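Local coordinates for protease (Vibrio cholerae, PDB 4L9D), which forms the calcium-binding first PKD domain of PrtV, a secreted metalloprotease that probably kills host cells and degrades extracellular matrix proteins, at residues 34-39 with 67-72; 21-26 with 50-55. One frame throughout, in Å; residues are numbered along the deposited sequence. Where two conformers were deposited one is given.

Interaction 1: residues 34-39 with 67-72; sequences IVSYLW and TVTDDK
The Tyr37 ring meets CG1 of Val68 obliquely, its CD1 3.8 Å from that methyl; elsewhere the ring touches Leu66. The other methyl of Val68, CG2, placed between backbone N and carbonyl carbon, lies 3.9 Å from CD1 of Ile34, which crosses it obliquely. The sheet face opposite Tyr37 and Val68 carries Ser36, Leu38, Thr67 and Thr69, with Ser36 OG 3.4 Å from Thr69 CB, while Thr69 OG1 bonds Ser75 OG. Strands 34-39 and 67-70 pair antiparallel, and Leu38 and Thr67 exchange two backbone hydrogen bonds. A water donates to Leu38 O and also bonds Thr67 OG1, whose further partner is Thr77. At the other end a classic beta bulge puts Val35 and Ser36 opposite Thr69. Thr69 O takes both N-H groups, from Val35 N at 2.9 Å in the carbonyl plane and from Ser36 N at 3.2 Å, a more bent bond (151°). Past the bulge, the calcium ligand Asp70 receives Lys72 NZ on the syn lone pair of OD2 (2.7 Å), and its OD1 accepts Asp74 N; Lys72 also bridges Asp74. Asp29 holds a sodium ion here, and lysine and cation together probably offset the acidic charge at this end of the PKD domain.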
loop_
_atom_site.group_PDB
_atom_site.type_symbol
_atom_site.label_atom_id
_atom_site.label_comp_id
_atom_site.label_asym_id
_atom_site.label_seq_id
_atom_site.Cartn_x
_atom_site.Cartn_y
_atom_site.Cartn_z
ATOM N N ILE A 34 -3.630 -13.685 -5.675
ATOM C CA ILE A 34 -3.034 -12.386 -5.969
ATOM C C ILE A 34 -1.657 -12.590 -6.605
ATOM O O ILE A 34 -0.832 -13.320 -6.047
ATOM C CB ILE A 34 -2.983 -11.476 -4.735
ATOM C CG1 ILE A 34 -4.423 -11.130 -4.298
ATOM C CG2 ILE A 34 -2.171 -10.211 -5.015
ATOM C CD1 ILE A 34 -4.525 -10.496 -2.930
ATOM N N VAL A 35 -1.405 -11.909 -7.720
ATOM C CA VAL A 35 -0.174 -12.024 -8.453
ATOM C C VAL A 35 0.636 -10.735 -8.542
ATOM O O VAL A 35 1.822 -10.813 -8.902
ATOM C CB VAL A 35 -0.381 -12.596 -9.866
ATOM C CG1 VAL A 35 -1.065 -13.977 -9.785
ATOM C CG2 VAL A 35 -1.142 -11.664 -10.776
ATOM N N SER A 36 0.035 -9.576 -8.320
ATOM C CA SER A 36 0.762 -8.325 -8.442
ATOM C C SER A 36 0.150 -7.237 -7.568
ATOM O O SER A 36 -1.013 -7.345 -7.117
ATOM C CB SER A 36 0.778 -7.841 -9.895
ATOM O OG SER A 36 -0.514 -7.435 -10.301
ATOM N N TYR A 37 0.969 -6.234 -7.357
ATOM C CA TYR A 37 0.726 -5.129 -6.451
ATOM C C TYR A 37 1.165 -3.823 -7.116
ATOM O O TYR A 37 2.245 -3.768 -7.727
ATOM C CB TYR A 37 1.569 -5.291 -5.181
ATOM C CG TYR A 37 1.387 -6.605 -4.497
ATOM C CD1 TYR A 37 0.287 -6.880 -3.737
ATOM C CD2 TYR A 37 2.261 -7.678 -4.735
ATOM C CE1 TYR A 37 0.041 -8.090 -3.170
ATOM C CE2 TYR A 37 2.074 -8.898 -4.157
ATOM C CZ TYR A 37 0.960 -9.104 -3.354
ATOM O OH TYR A 37 0.731 -10.356 -2.772
ATOM N N LEU A 38 0.365 -2.773 -6.928
ATOM C CA LEU A 38 0.795 -1.409 -7.246
ATOM C C LEU A 38 0.533 -0.577 -6.002
ATOM O O LEU A 38 -0.642 -0.267 -5.666
ATOM C CB LEU A 38 0.121 -0.845 -8.496
ATOM C CG LEU A 38 0.625 0.445 -9.089
ATOM C CD1 LEU A 38 0.222 1.658 -8.296
ATOM C CD2 LEU A 38 2.130 0.408 -9.399
ATOM N N TRP A 39 1.577 -0.215 -5.312
ATOM C CA TRP A 39 1.522 0.723 -4.188
ATOM C C TRP A 39 1.769 2.117 -4.719
ATOM O O TRP A 39 2.594 2.346 -5.623
ATOM C CB TRP A 39 2.674 0.418 -3.175
ATOM C CG TRP A 39 2.522 -0.800 -2.375
ATOM C CD1 TRP A 39 2.916 -2.077 -2.731
ATOM C CD2 TRP A 39 1.950 -0.899 -1.076
ATOM N NE1 TRP A 39 2.641 -2.957 -1.713
ATOM C CE2 TRP A 39 2.047 -2.260 -0.677
ATOM C CE3 TRP A 39 1.388 0.008 -0.192
ATOM C CZ2 TRP A 39 1.649 -2.692 0.604
ATOM C CZ3 TRP A 39 0.964 -0.434 1.034
ATOM C CH2 TRP A 39 1.084 -1.765 1.437
ATOM N N THR A 67 -3.224 -1.304 -4.777
ATOM C CA THR A 67 -4.031 -2.097 -5.680
ATOM C C THR A 67 -3.424 -3.476 -5.788
ATOM O O THR A 67 -2.202 -3.599 -5.986
ATOM C CB THR A 67 -4.075 -1.406 -7.079
ATOM O OG1 THR A 67 -4.758 -0.161 -6.986
ATOM C CG2 THR A 67 -4.808 -2.263 -8.118
ATOM N N VAL A 68 -4.268 -4.492 -5.643
ATOM C CA VAL A 68 -3.851 -5.870 -5.867
ATOM C C VAL A 68 -4.600 -6.399 -7.096
ATOM O O VAL A 68 -5.741 -6.005 -7.339
ATOM C CB VAL A 68 -4.114 -6.743 -4.653
ATOM C CG1 VAL A 68 -3.446 -6.147 -3.397
ATOM C CG2 VAL A 68 -5.605 -7.012 -4.369
ATOM N N THR A 69 -3.939 -7.291 -7.844
ATOM C CA THR A 69 -4.509 -7.900 -9.019
ATOM C C THR A 69 -4.278 -9.383 -8.974
ATOM O O THR A 69 -3.178 -9.837 -8.575
ATOM C CB THR A 69 -3.915 -7.288 -10.316
ATOM O OG1 THR A 69 -4.120 -5.862 -10.279
ATOM C CG2 THR A 69 -4.552 -7.828 -11.558
ATOM N N ASP A 70 -5.279 -10.167 -9.344
ATOM C CA ASP A 70 -5.227 -11.607 -9.229
ATOM C C ASP A 70 -5.039 -12.322 -10.574
ATOM O O ASP A 70 -4.869 -11.715 -11.652
ATOM C CB ASP A 70 -6.370 -12.141 -8.391
ATOM C CG ASP A 70 -7.725 -12.221 -9.109
ATOM O OD1 ASP A 70 -7.800 -11.867 -10.312
ATOM O OD2 ASP A 70 -8.694 -12.606 -8.399
ATOM N N ASP A 71 -4.913 -13.639 -10.474
ATOM C CA ASP A 71 -4.700 -14.523 -11.622
ATOM C C ASP A 71 -5.743 -14.459 -12.730
ATOM O O ASP A 71 -5.400 -14.828 -13.853
ATOM C CB ASP A 71 -4.638 -16.001 -11.194
ATOM C CG ASP A 71 -5.918 -16.491 -10.594
ATOM O OD1 ASP A 71 -6.344 -15.985 -9.539
ATOM O OD2 ASP A 71 -6.470 -17.413 -11.186
ATOM N N LYS A 72 -6.952 -14.018 -12.410
ATOM C CA LYS A 72 -8.003 -13.832 -13.364
ATOM C C LYS A 72 -8.127 -12.402 -13.876
ATOM O O LYS A 72 -9.048 -12.093 -14.665
ATOM C CB LYS A 72 -9.340 -14.352 -12.896
ATOM C CG LYS A 72 -9.786 -14.023 -11.598
ATOM C CD LYS A 72 -11.158 -14.573 -11.289
ATOM C CE LYS A 72 -11.582 -14.250 -9.903
ATOM N NZ LYS A 72 -11.285 -12.974 -9.243
HETATM O O HOH W 1 -2.844 1.499 -5.985
#

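Interaction 2: residues 21-26 with 50-55; sequences VMSQNT and AAPTWS
Residues 21-26 and 50-55 make a partly buried contact with a short antiparallel pairing, at one edge of the three-stranded sheet 12-17, 20-25, 53-55, with a tryptophan on its inward face. Val21 and Trp54 form its hydrogen-bonded pair, with Val21 N to Trp54 O at 2.9 Å and Trp54 N to Val21 O at 3.0 Å. Their side chains share one face of the sheet. Val21 CB sits over a face of the indole, 20° off the normal of the five-membered ring, in a CH-pi contact, and CG1 reaches CZ2 at 3.5 Å. Trp54 CG stands between its backbone N and carbonyl carbon (chi1 65°), which carries the indole off its own strand into the interior, with CZ3 3.9 Å from Ser23 CB. Phe41 stacks on the same indole, and Tyr56 OH binds its NE1. In the beta sandwich of the PKD domain, this places Trp54 between the two sheets. Beyond the pair, side chains and a water make the bonds between the segments. Ser23 OG donates to a lone pair of Pro52 O at 2.8 Å, in the carbonyl plane, and a water accepts from Ser23 N and bridges to Ala51 O. Asn25, with CG trans to its backbone N, sends ND2 to Ala50 O at 2.9 Å in a nearly straight bond (172°), while Ser27 OG bonds its OD1.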
loop_
_atom_site.group_PDB
_atom_site.type_symbol
_atom_site.label_atom_id
_atom_site.label_comp_id
_atom_site.label_asym_id
_atom_site.label_seq_id
_atom_site.Cartn_x
_atom_site.Cartn_y
_atom_site.Cartn_z
ATOM N N VAL A 21 8.178 4.647 6.560
ATOM C CA VAL A 21 7.021 3.751 6.652
ATOM C C VAL A 21 7.419 2.359 6.246
ATOM O O VAL A 21 8.100 2.139 5.255
ATOM C CB VAL A 21 5.891 4.254 5.748
ATOM C CG1 VAL A 21 4.597 3.431 6.046
ATOM C CG2 VAL A 21 5.563 5.687 5.938
ATOM N N MET A 22 6.980 1.406 7.076
ATOM C CA MET A 22 7.015 0.008 6.769
ATOM C C MET A 22 5.599 -0.537 6.549
ATOM O O MET A 22 4.653 -0.005 7.186
ATOM C CB MET A 22 7.694 -0.819 7.865
ATOM C CG MET A 22 9.116 -0.395 8.146
ATOM S SD MET A 22 10.013 -1.299 9.412
ATOM C CE MET A 22 10.006 -2.930 8.645
ATOM N N SER A 23 5.442 -1.588 5.779
ATOM C CA SER A 23 4.134 -2.150 5.465
ATOM C C SER A 23 4.058 -3.627 5.790
ATOM O O SER A 23 5.042 -4.378 5.751
ATOM C CB SER A 23 3.765 -1.888 4.021
ATOM O OG SER A 23 4.642 -2.571 3.126
ATOM N N GLN A 24 2.828 -4.033 6.077
ATOM C CA GLN A 24 2.443 -5.418 6.121
ATOM C C GLN A 24 1.261 -5.617 5.181
ATOM O O GLN A 24 0.277 -4.900 5.277
ATOM C CB GLN A 24 2.075 -5.859 7.546
ATOM C CG GLN A 24 1.755 -7.315 7.605
ATOM C CD GLN A 24 1.091 -7.779 8.904
ATOM O OE1 GLN A 24 1.321 -8.869 9.299
ATOM N NE2 GLN A 24 0.185 -7.007 9.449
ATOM N N ASN A 25 1.411 -6.526 4.233
ATOM C CA ASN A 25 0.334 -6.792 3.253
ATOM C C ASN A 25 -0.604 -7.833 3.807
ATOM O O ASN A 25 -0.164 -8.943 4.070
ATOM C CB ASN A 25 0.953 -7.215 1.951
ATOM C CG ASN A 25 -0.019 -7.084 0.813
ATOM O OD1 ASN A 25 -1.191 -7.432 0.951
ATOM N ND2 ASN A 25 0.475 -6.607 -0.309
ATOM N N THR A 26 -1.858 -7.498 3.985
ATOM C CA THR A 26 -2.863 -8.370 4.585
ATOM C C THR A 26 -4.018 -8.622 3.623
ATOM O O THR A 26 -5.147 -8.906 4.036
ATOM C CB THR A 26 -3.323 -7.816 5.950
ATOM O OG1 THR A 26 -3.999 -6.591 5.722
ATOM C CG2 THR A 26 -2.148 -7.659 6.923
ATOM N N ALA A 50 5.533 -6.544 -2.701
ATOM C CA ALA A 50 4.416 -6.966 -1.867
ATOM C C ALA A 50 4.276 -6.079 -0.615
ATOM O O ALA A 50 3.178 -5.706 -0.229
ATOM C CB ALA A 50 4.591 -8.431 -1.466
ATOM N N ALA A 51 5.415 -5.794 0.054
ATOM C CA ALA A 51 5.380 -5.076 1.335
ATOM C C ALA A 51 6.594 -4.136 1.411
ATOM O O ALA A 51 7.570 -4.420 2.127
ATOM C CB ALA A 51 5.307 -6.035 2.512
ATOM N N PRO A 52 6.597 -3.059 0.643
ATOM C CA PRO A 52 7.742 -2.154 0.579
ATOM C C PRO A 52 7.923 -1.341 1.883
ATOM O O PRO A 52 7.012 -1.215 2.712
ATOM C CB PRO A 52 7.440 -1.279 -0.625
ATOM C CG PRO A 52 5.934 -1.226 -0.651
ATOM C CD PRO A 52 5.482 -2.578 -0.183
ATOM N N THR A 53 9.088 -0.722 1.951
ATOM C CA THR A 53 9.426 0.322 2.911
ATOM C C THR A 53 9.720 1.612 2.089
ATOM O O THR A 53 10.293 1.513 1.006
ATOM C CB THR A 53 10.641 -0.103 3.768
ATOM O OG1 THR A 53 10.397 -1.369 4.363
ATOM C CG2 THR A 53 10.896 0.970 4.818
ATOM N N TRP A 54 9.324 2.757 2.588
ATOM C CA TRP A 54 9.482 3.988 1.849
ATOM C C TRP A 54 9.601 5.152 2.832
ATOM O O TRP A 54 9.467 4.976 4.038
ATOM C CB TRP A 54 8.316 4.219 0.872
ATOM C CG TRP A 54 6.996 4.421 1.502
ATOM C CD1 TRP A 54 6.342 5.637 1.692
ATOM C CD2 TRP A 54 6.029 3.402 1.876
ATOM N NE1 TRP A 54 5.086 5.410 2.194
ATOM C CE2 TRP A 54 4.847 4.067 2.267
ATOM C CE3 TRP A 54 6.051 2.000 1.850
ATOM C CZ2 TRP A 54 3.701 3.367 2.632
ATOM C CZ3 TRP A 54 4.919 1.335 2.196
ATOM C CH2 TRP A 54 3.754 2.001 2.564
ATOM N N SER A 55 9.846 6.366 2.300
ATOM C CA SER A 55 9.919 7.547 3.148
ATOM C C SER A 55 9.512 8.773 2.360
ATOM O O SER A 55 9.549 8.843 1.129
ATOM C CB SER A 55 11.306 7.709 3.740
ATOM O OG SER A 55 12.289 7.862 2.656
HETATM O O HOH W 2 7.771 -3.336 4.892
#

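Interaction 1 lies near the surface at the calcium-binding end of the domain and pairs two central strands of the four-stranded sheet, whereas interaction 2 is nearer the centre of the domain, partly buried, and attaches an edge strand, 53-55, of the three-stranded sheet. Backbone bonds carry most of interaction 1, with an acidic cluster at its end; interaction 2 relies more on an aromatic side chain and on serine and asparagine bonds to loop carbonyls. The two contacts, about 15 Å apart between centres, touch across the sandwich: Tyr37 packs on Asn25 and Ala50, and Trp39 NE1 probably bonds Ala50 O. That carbonyl would then join both sheets; the segments of the two interactions alternate along the chain.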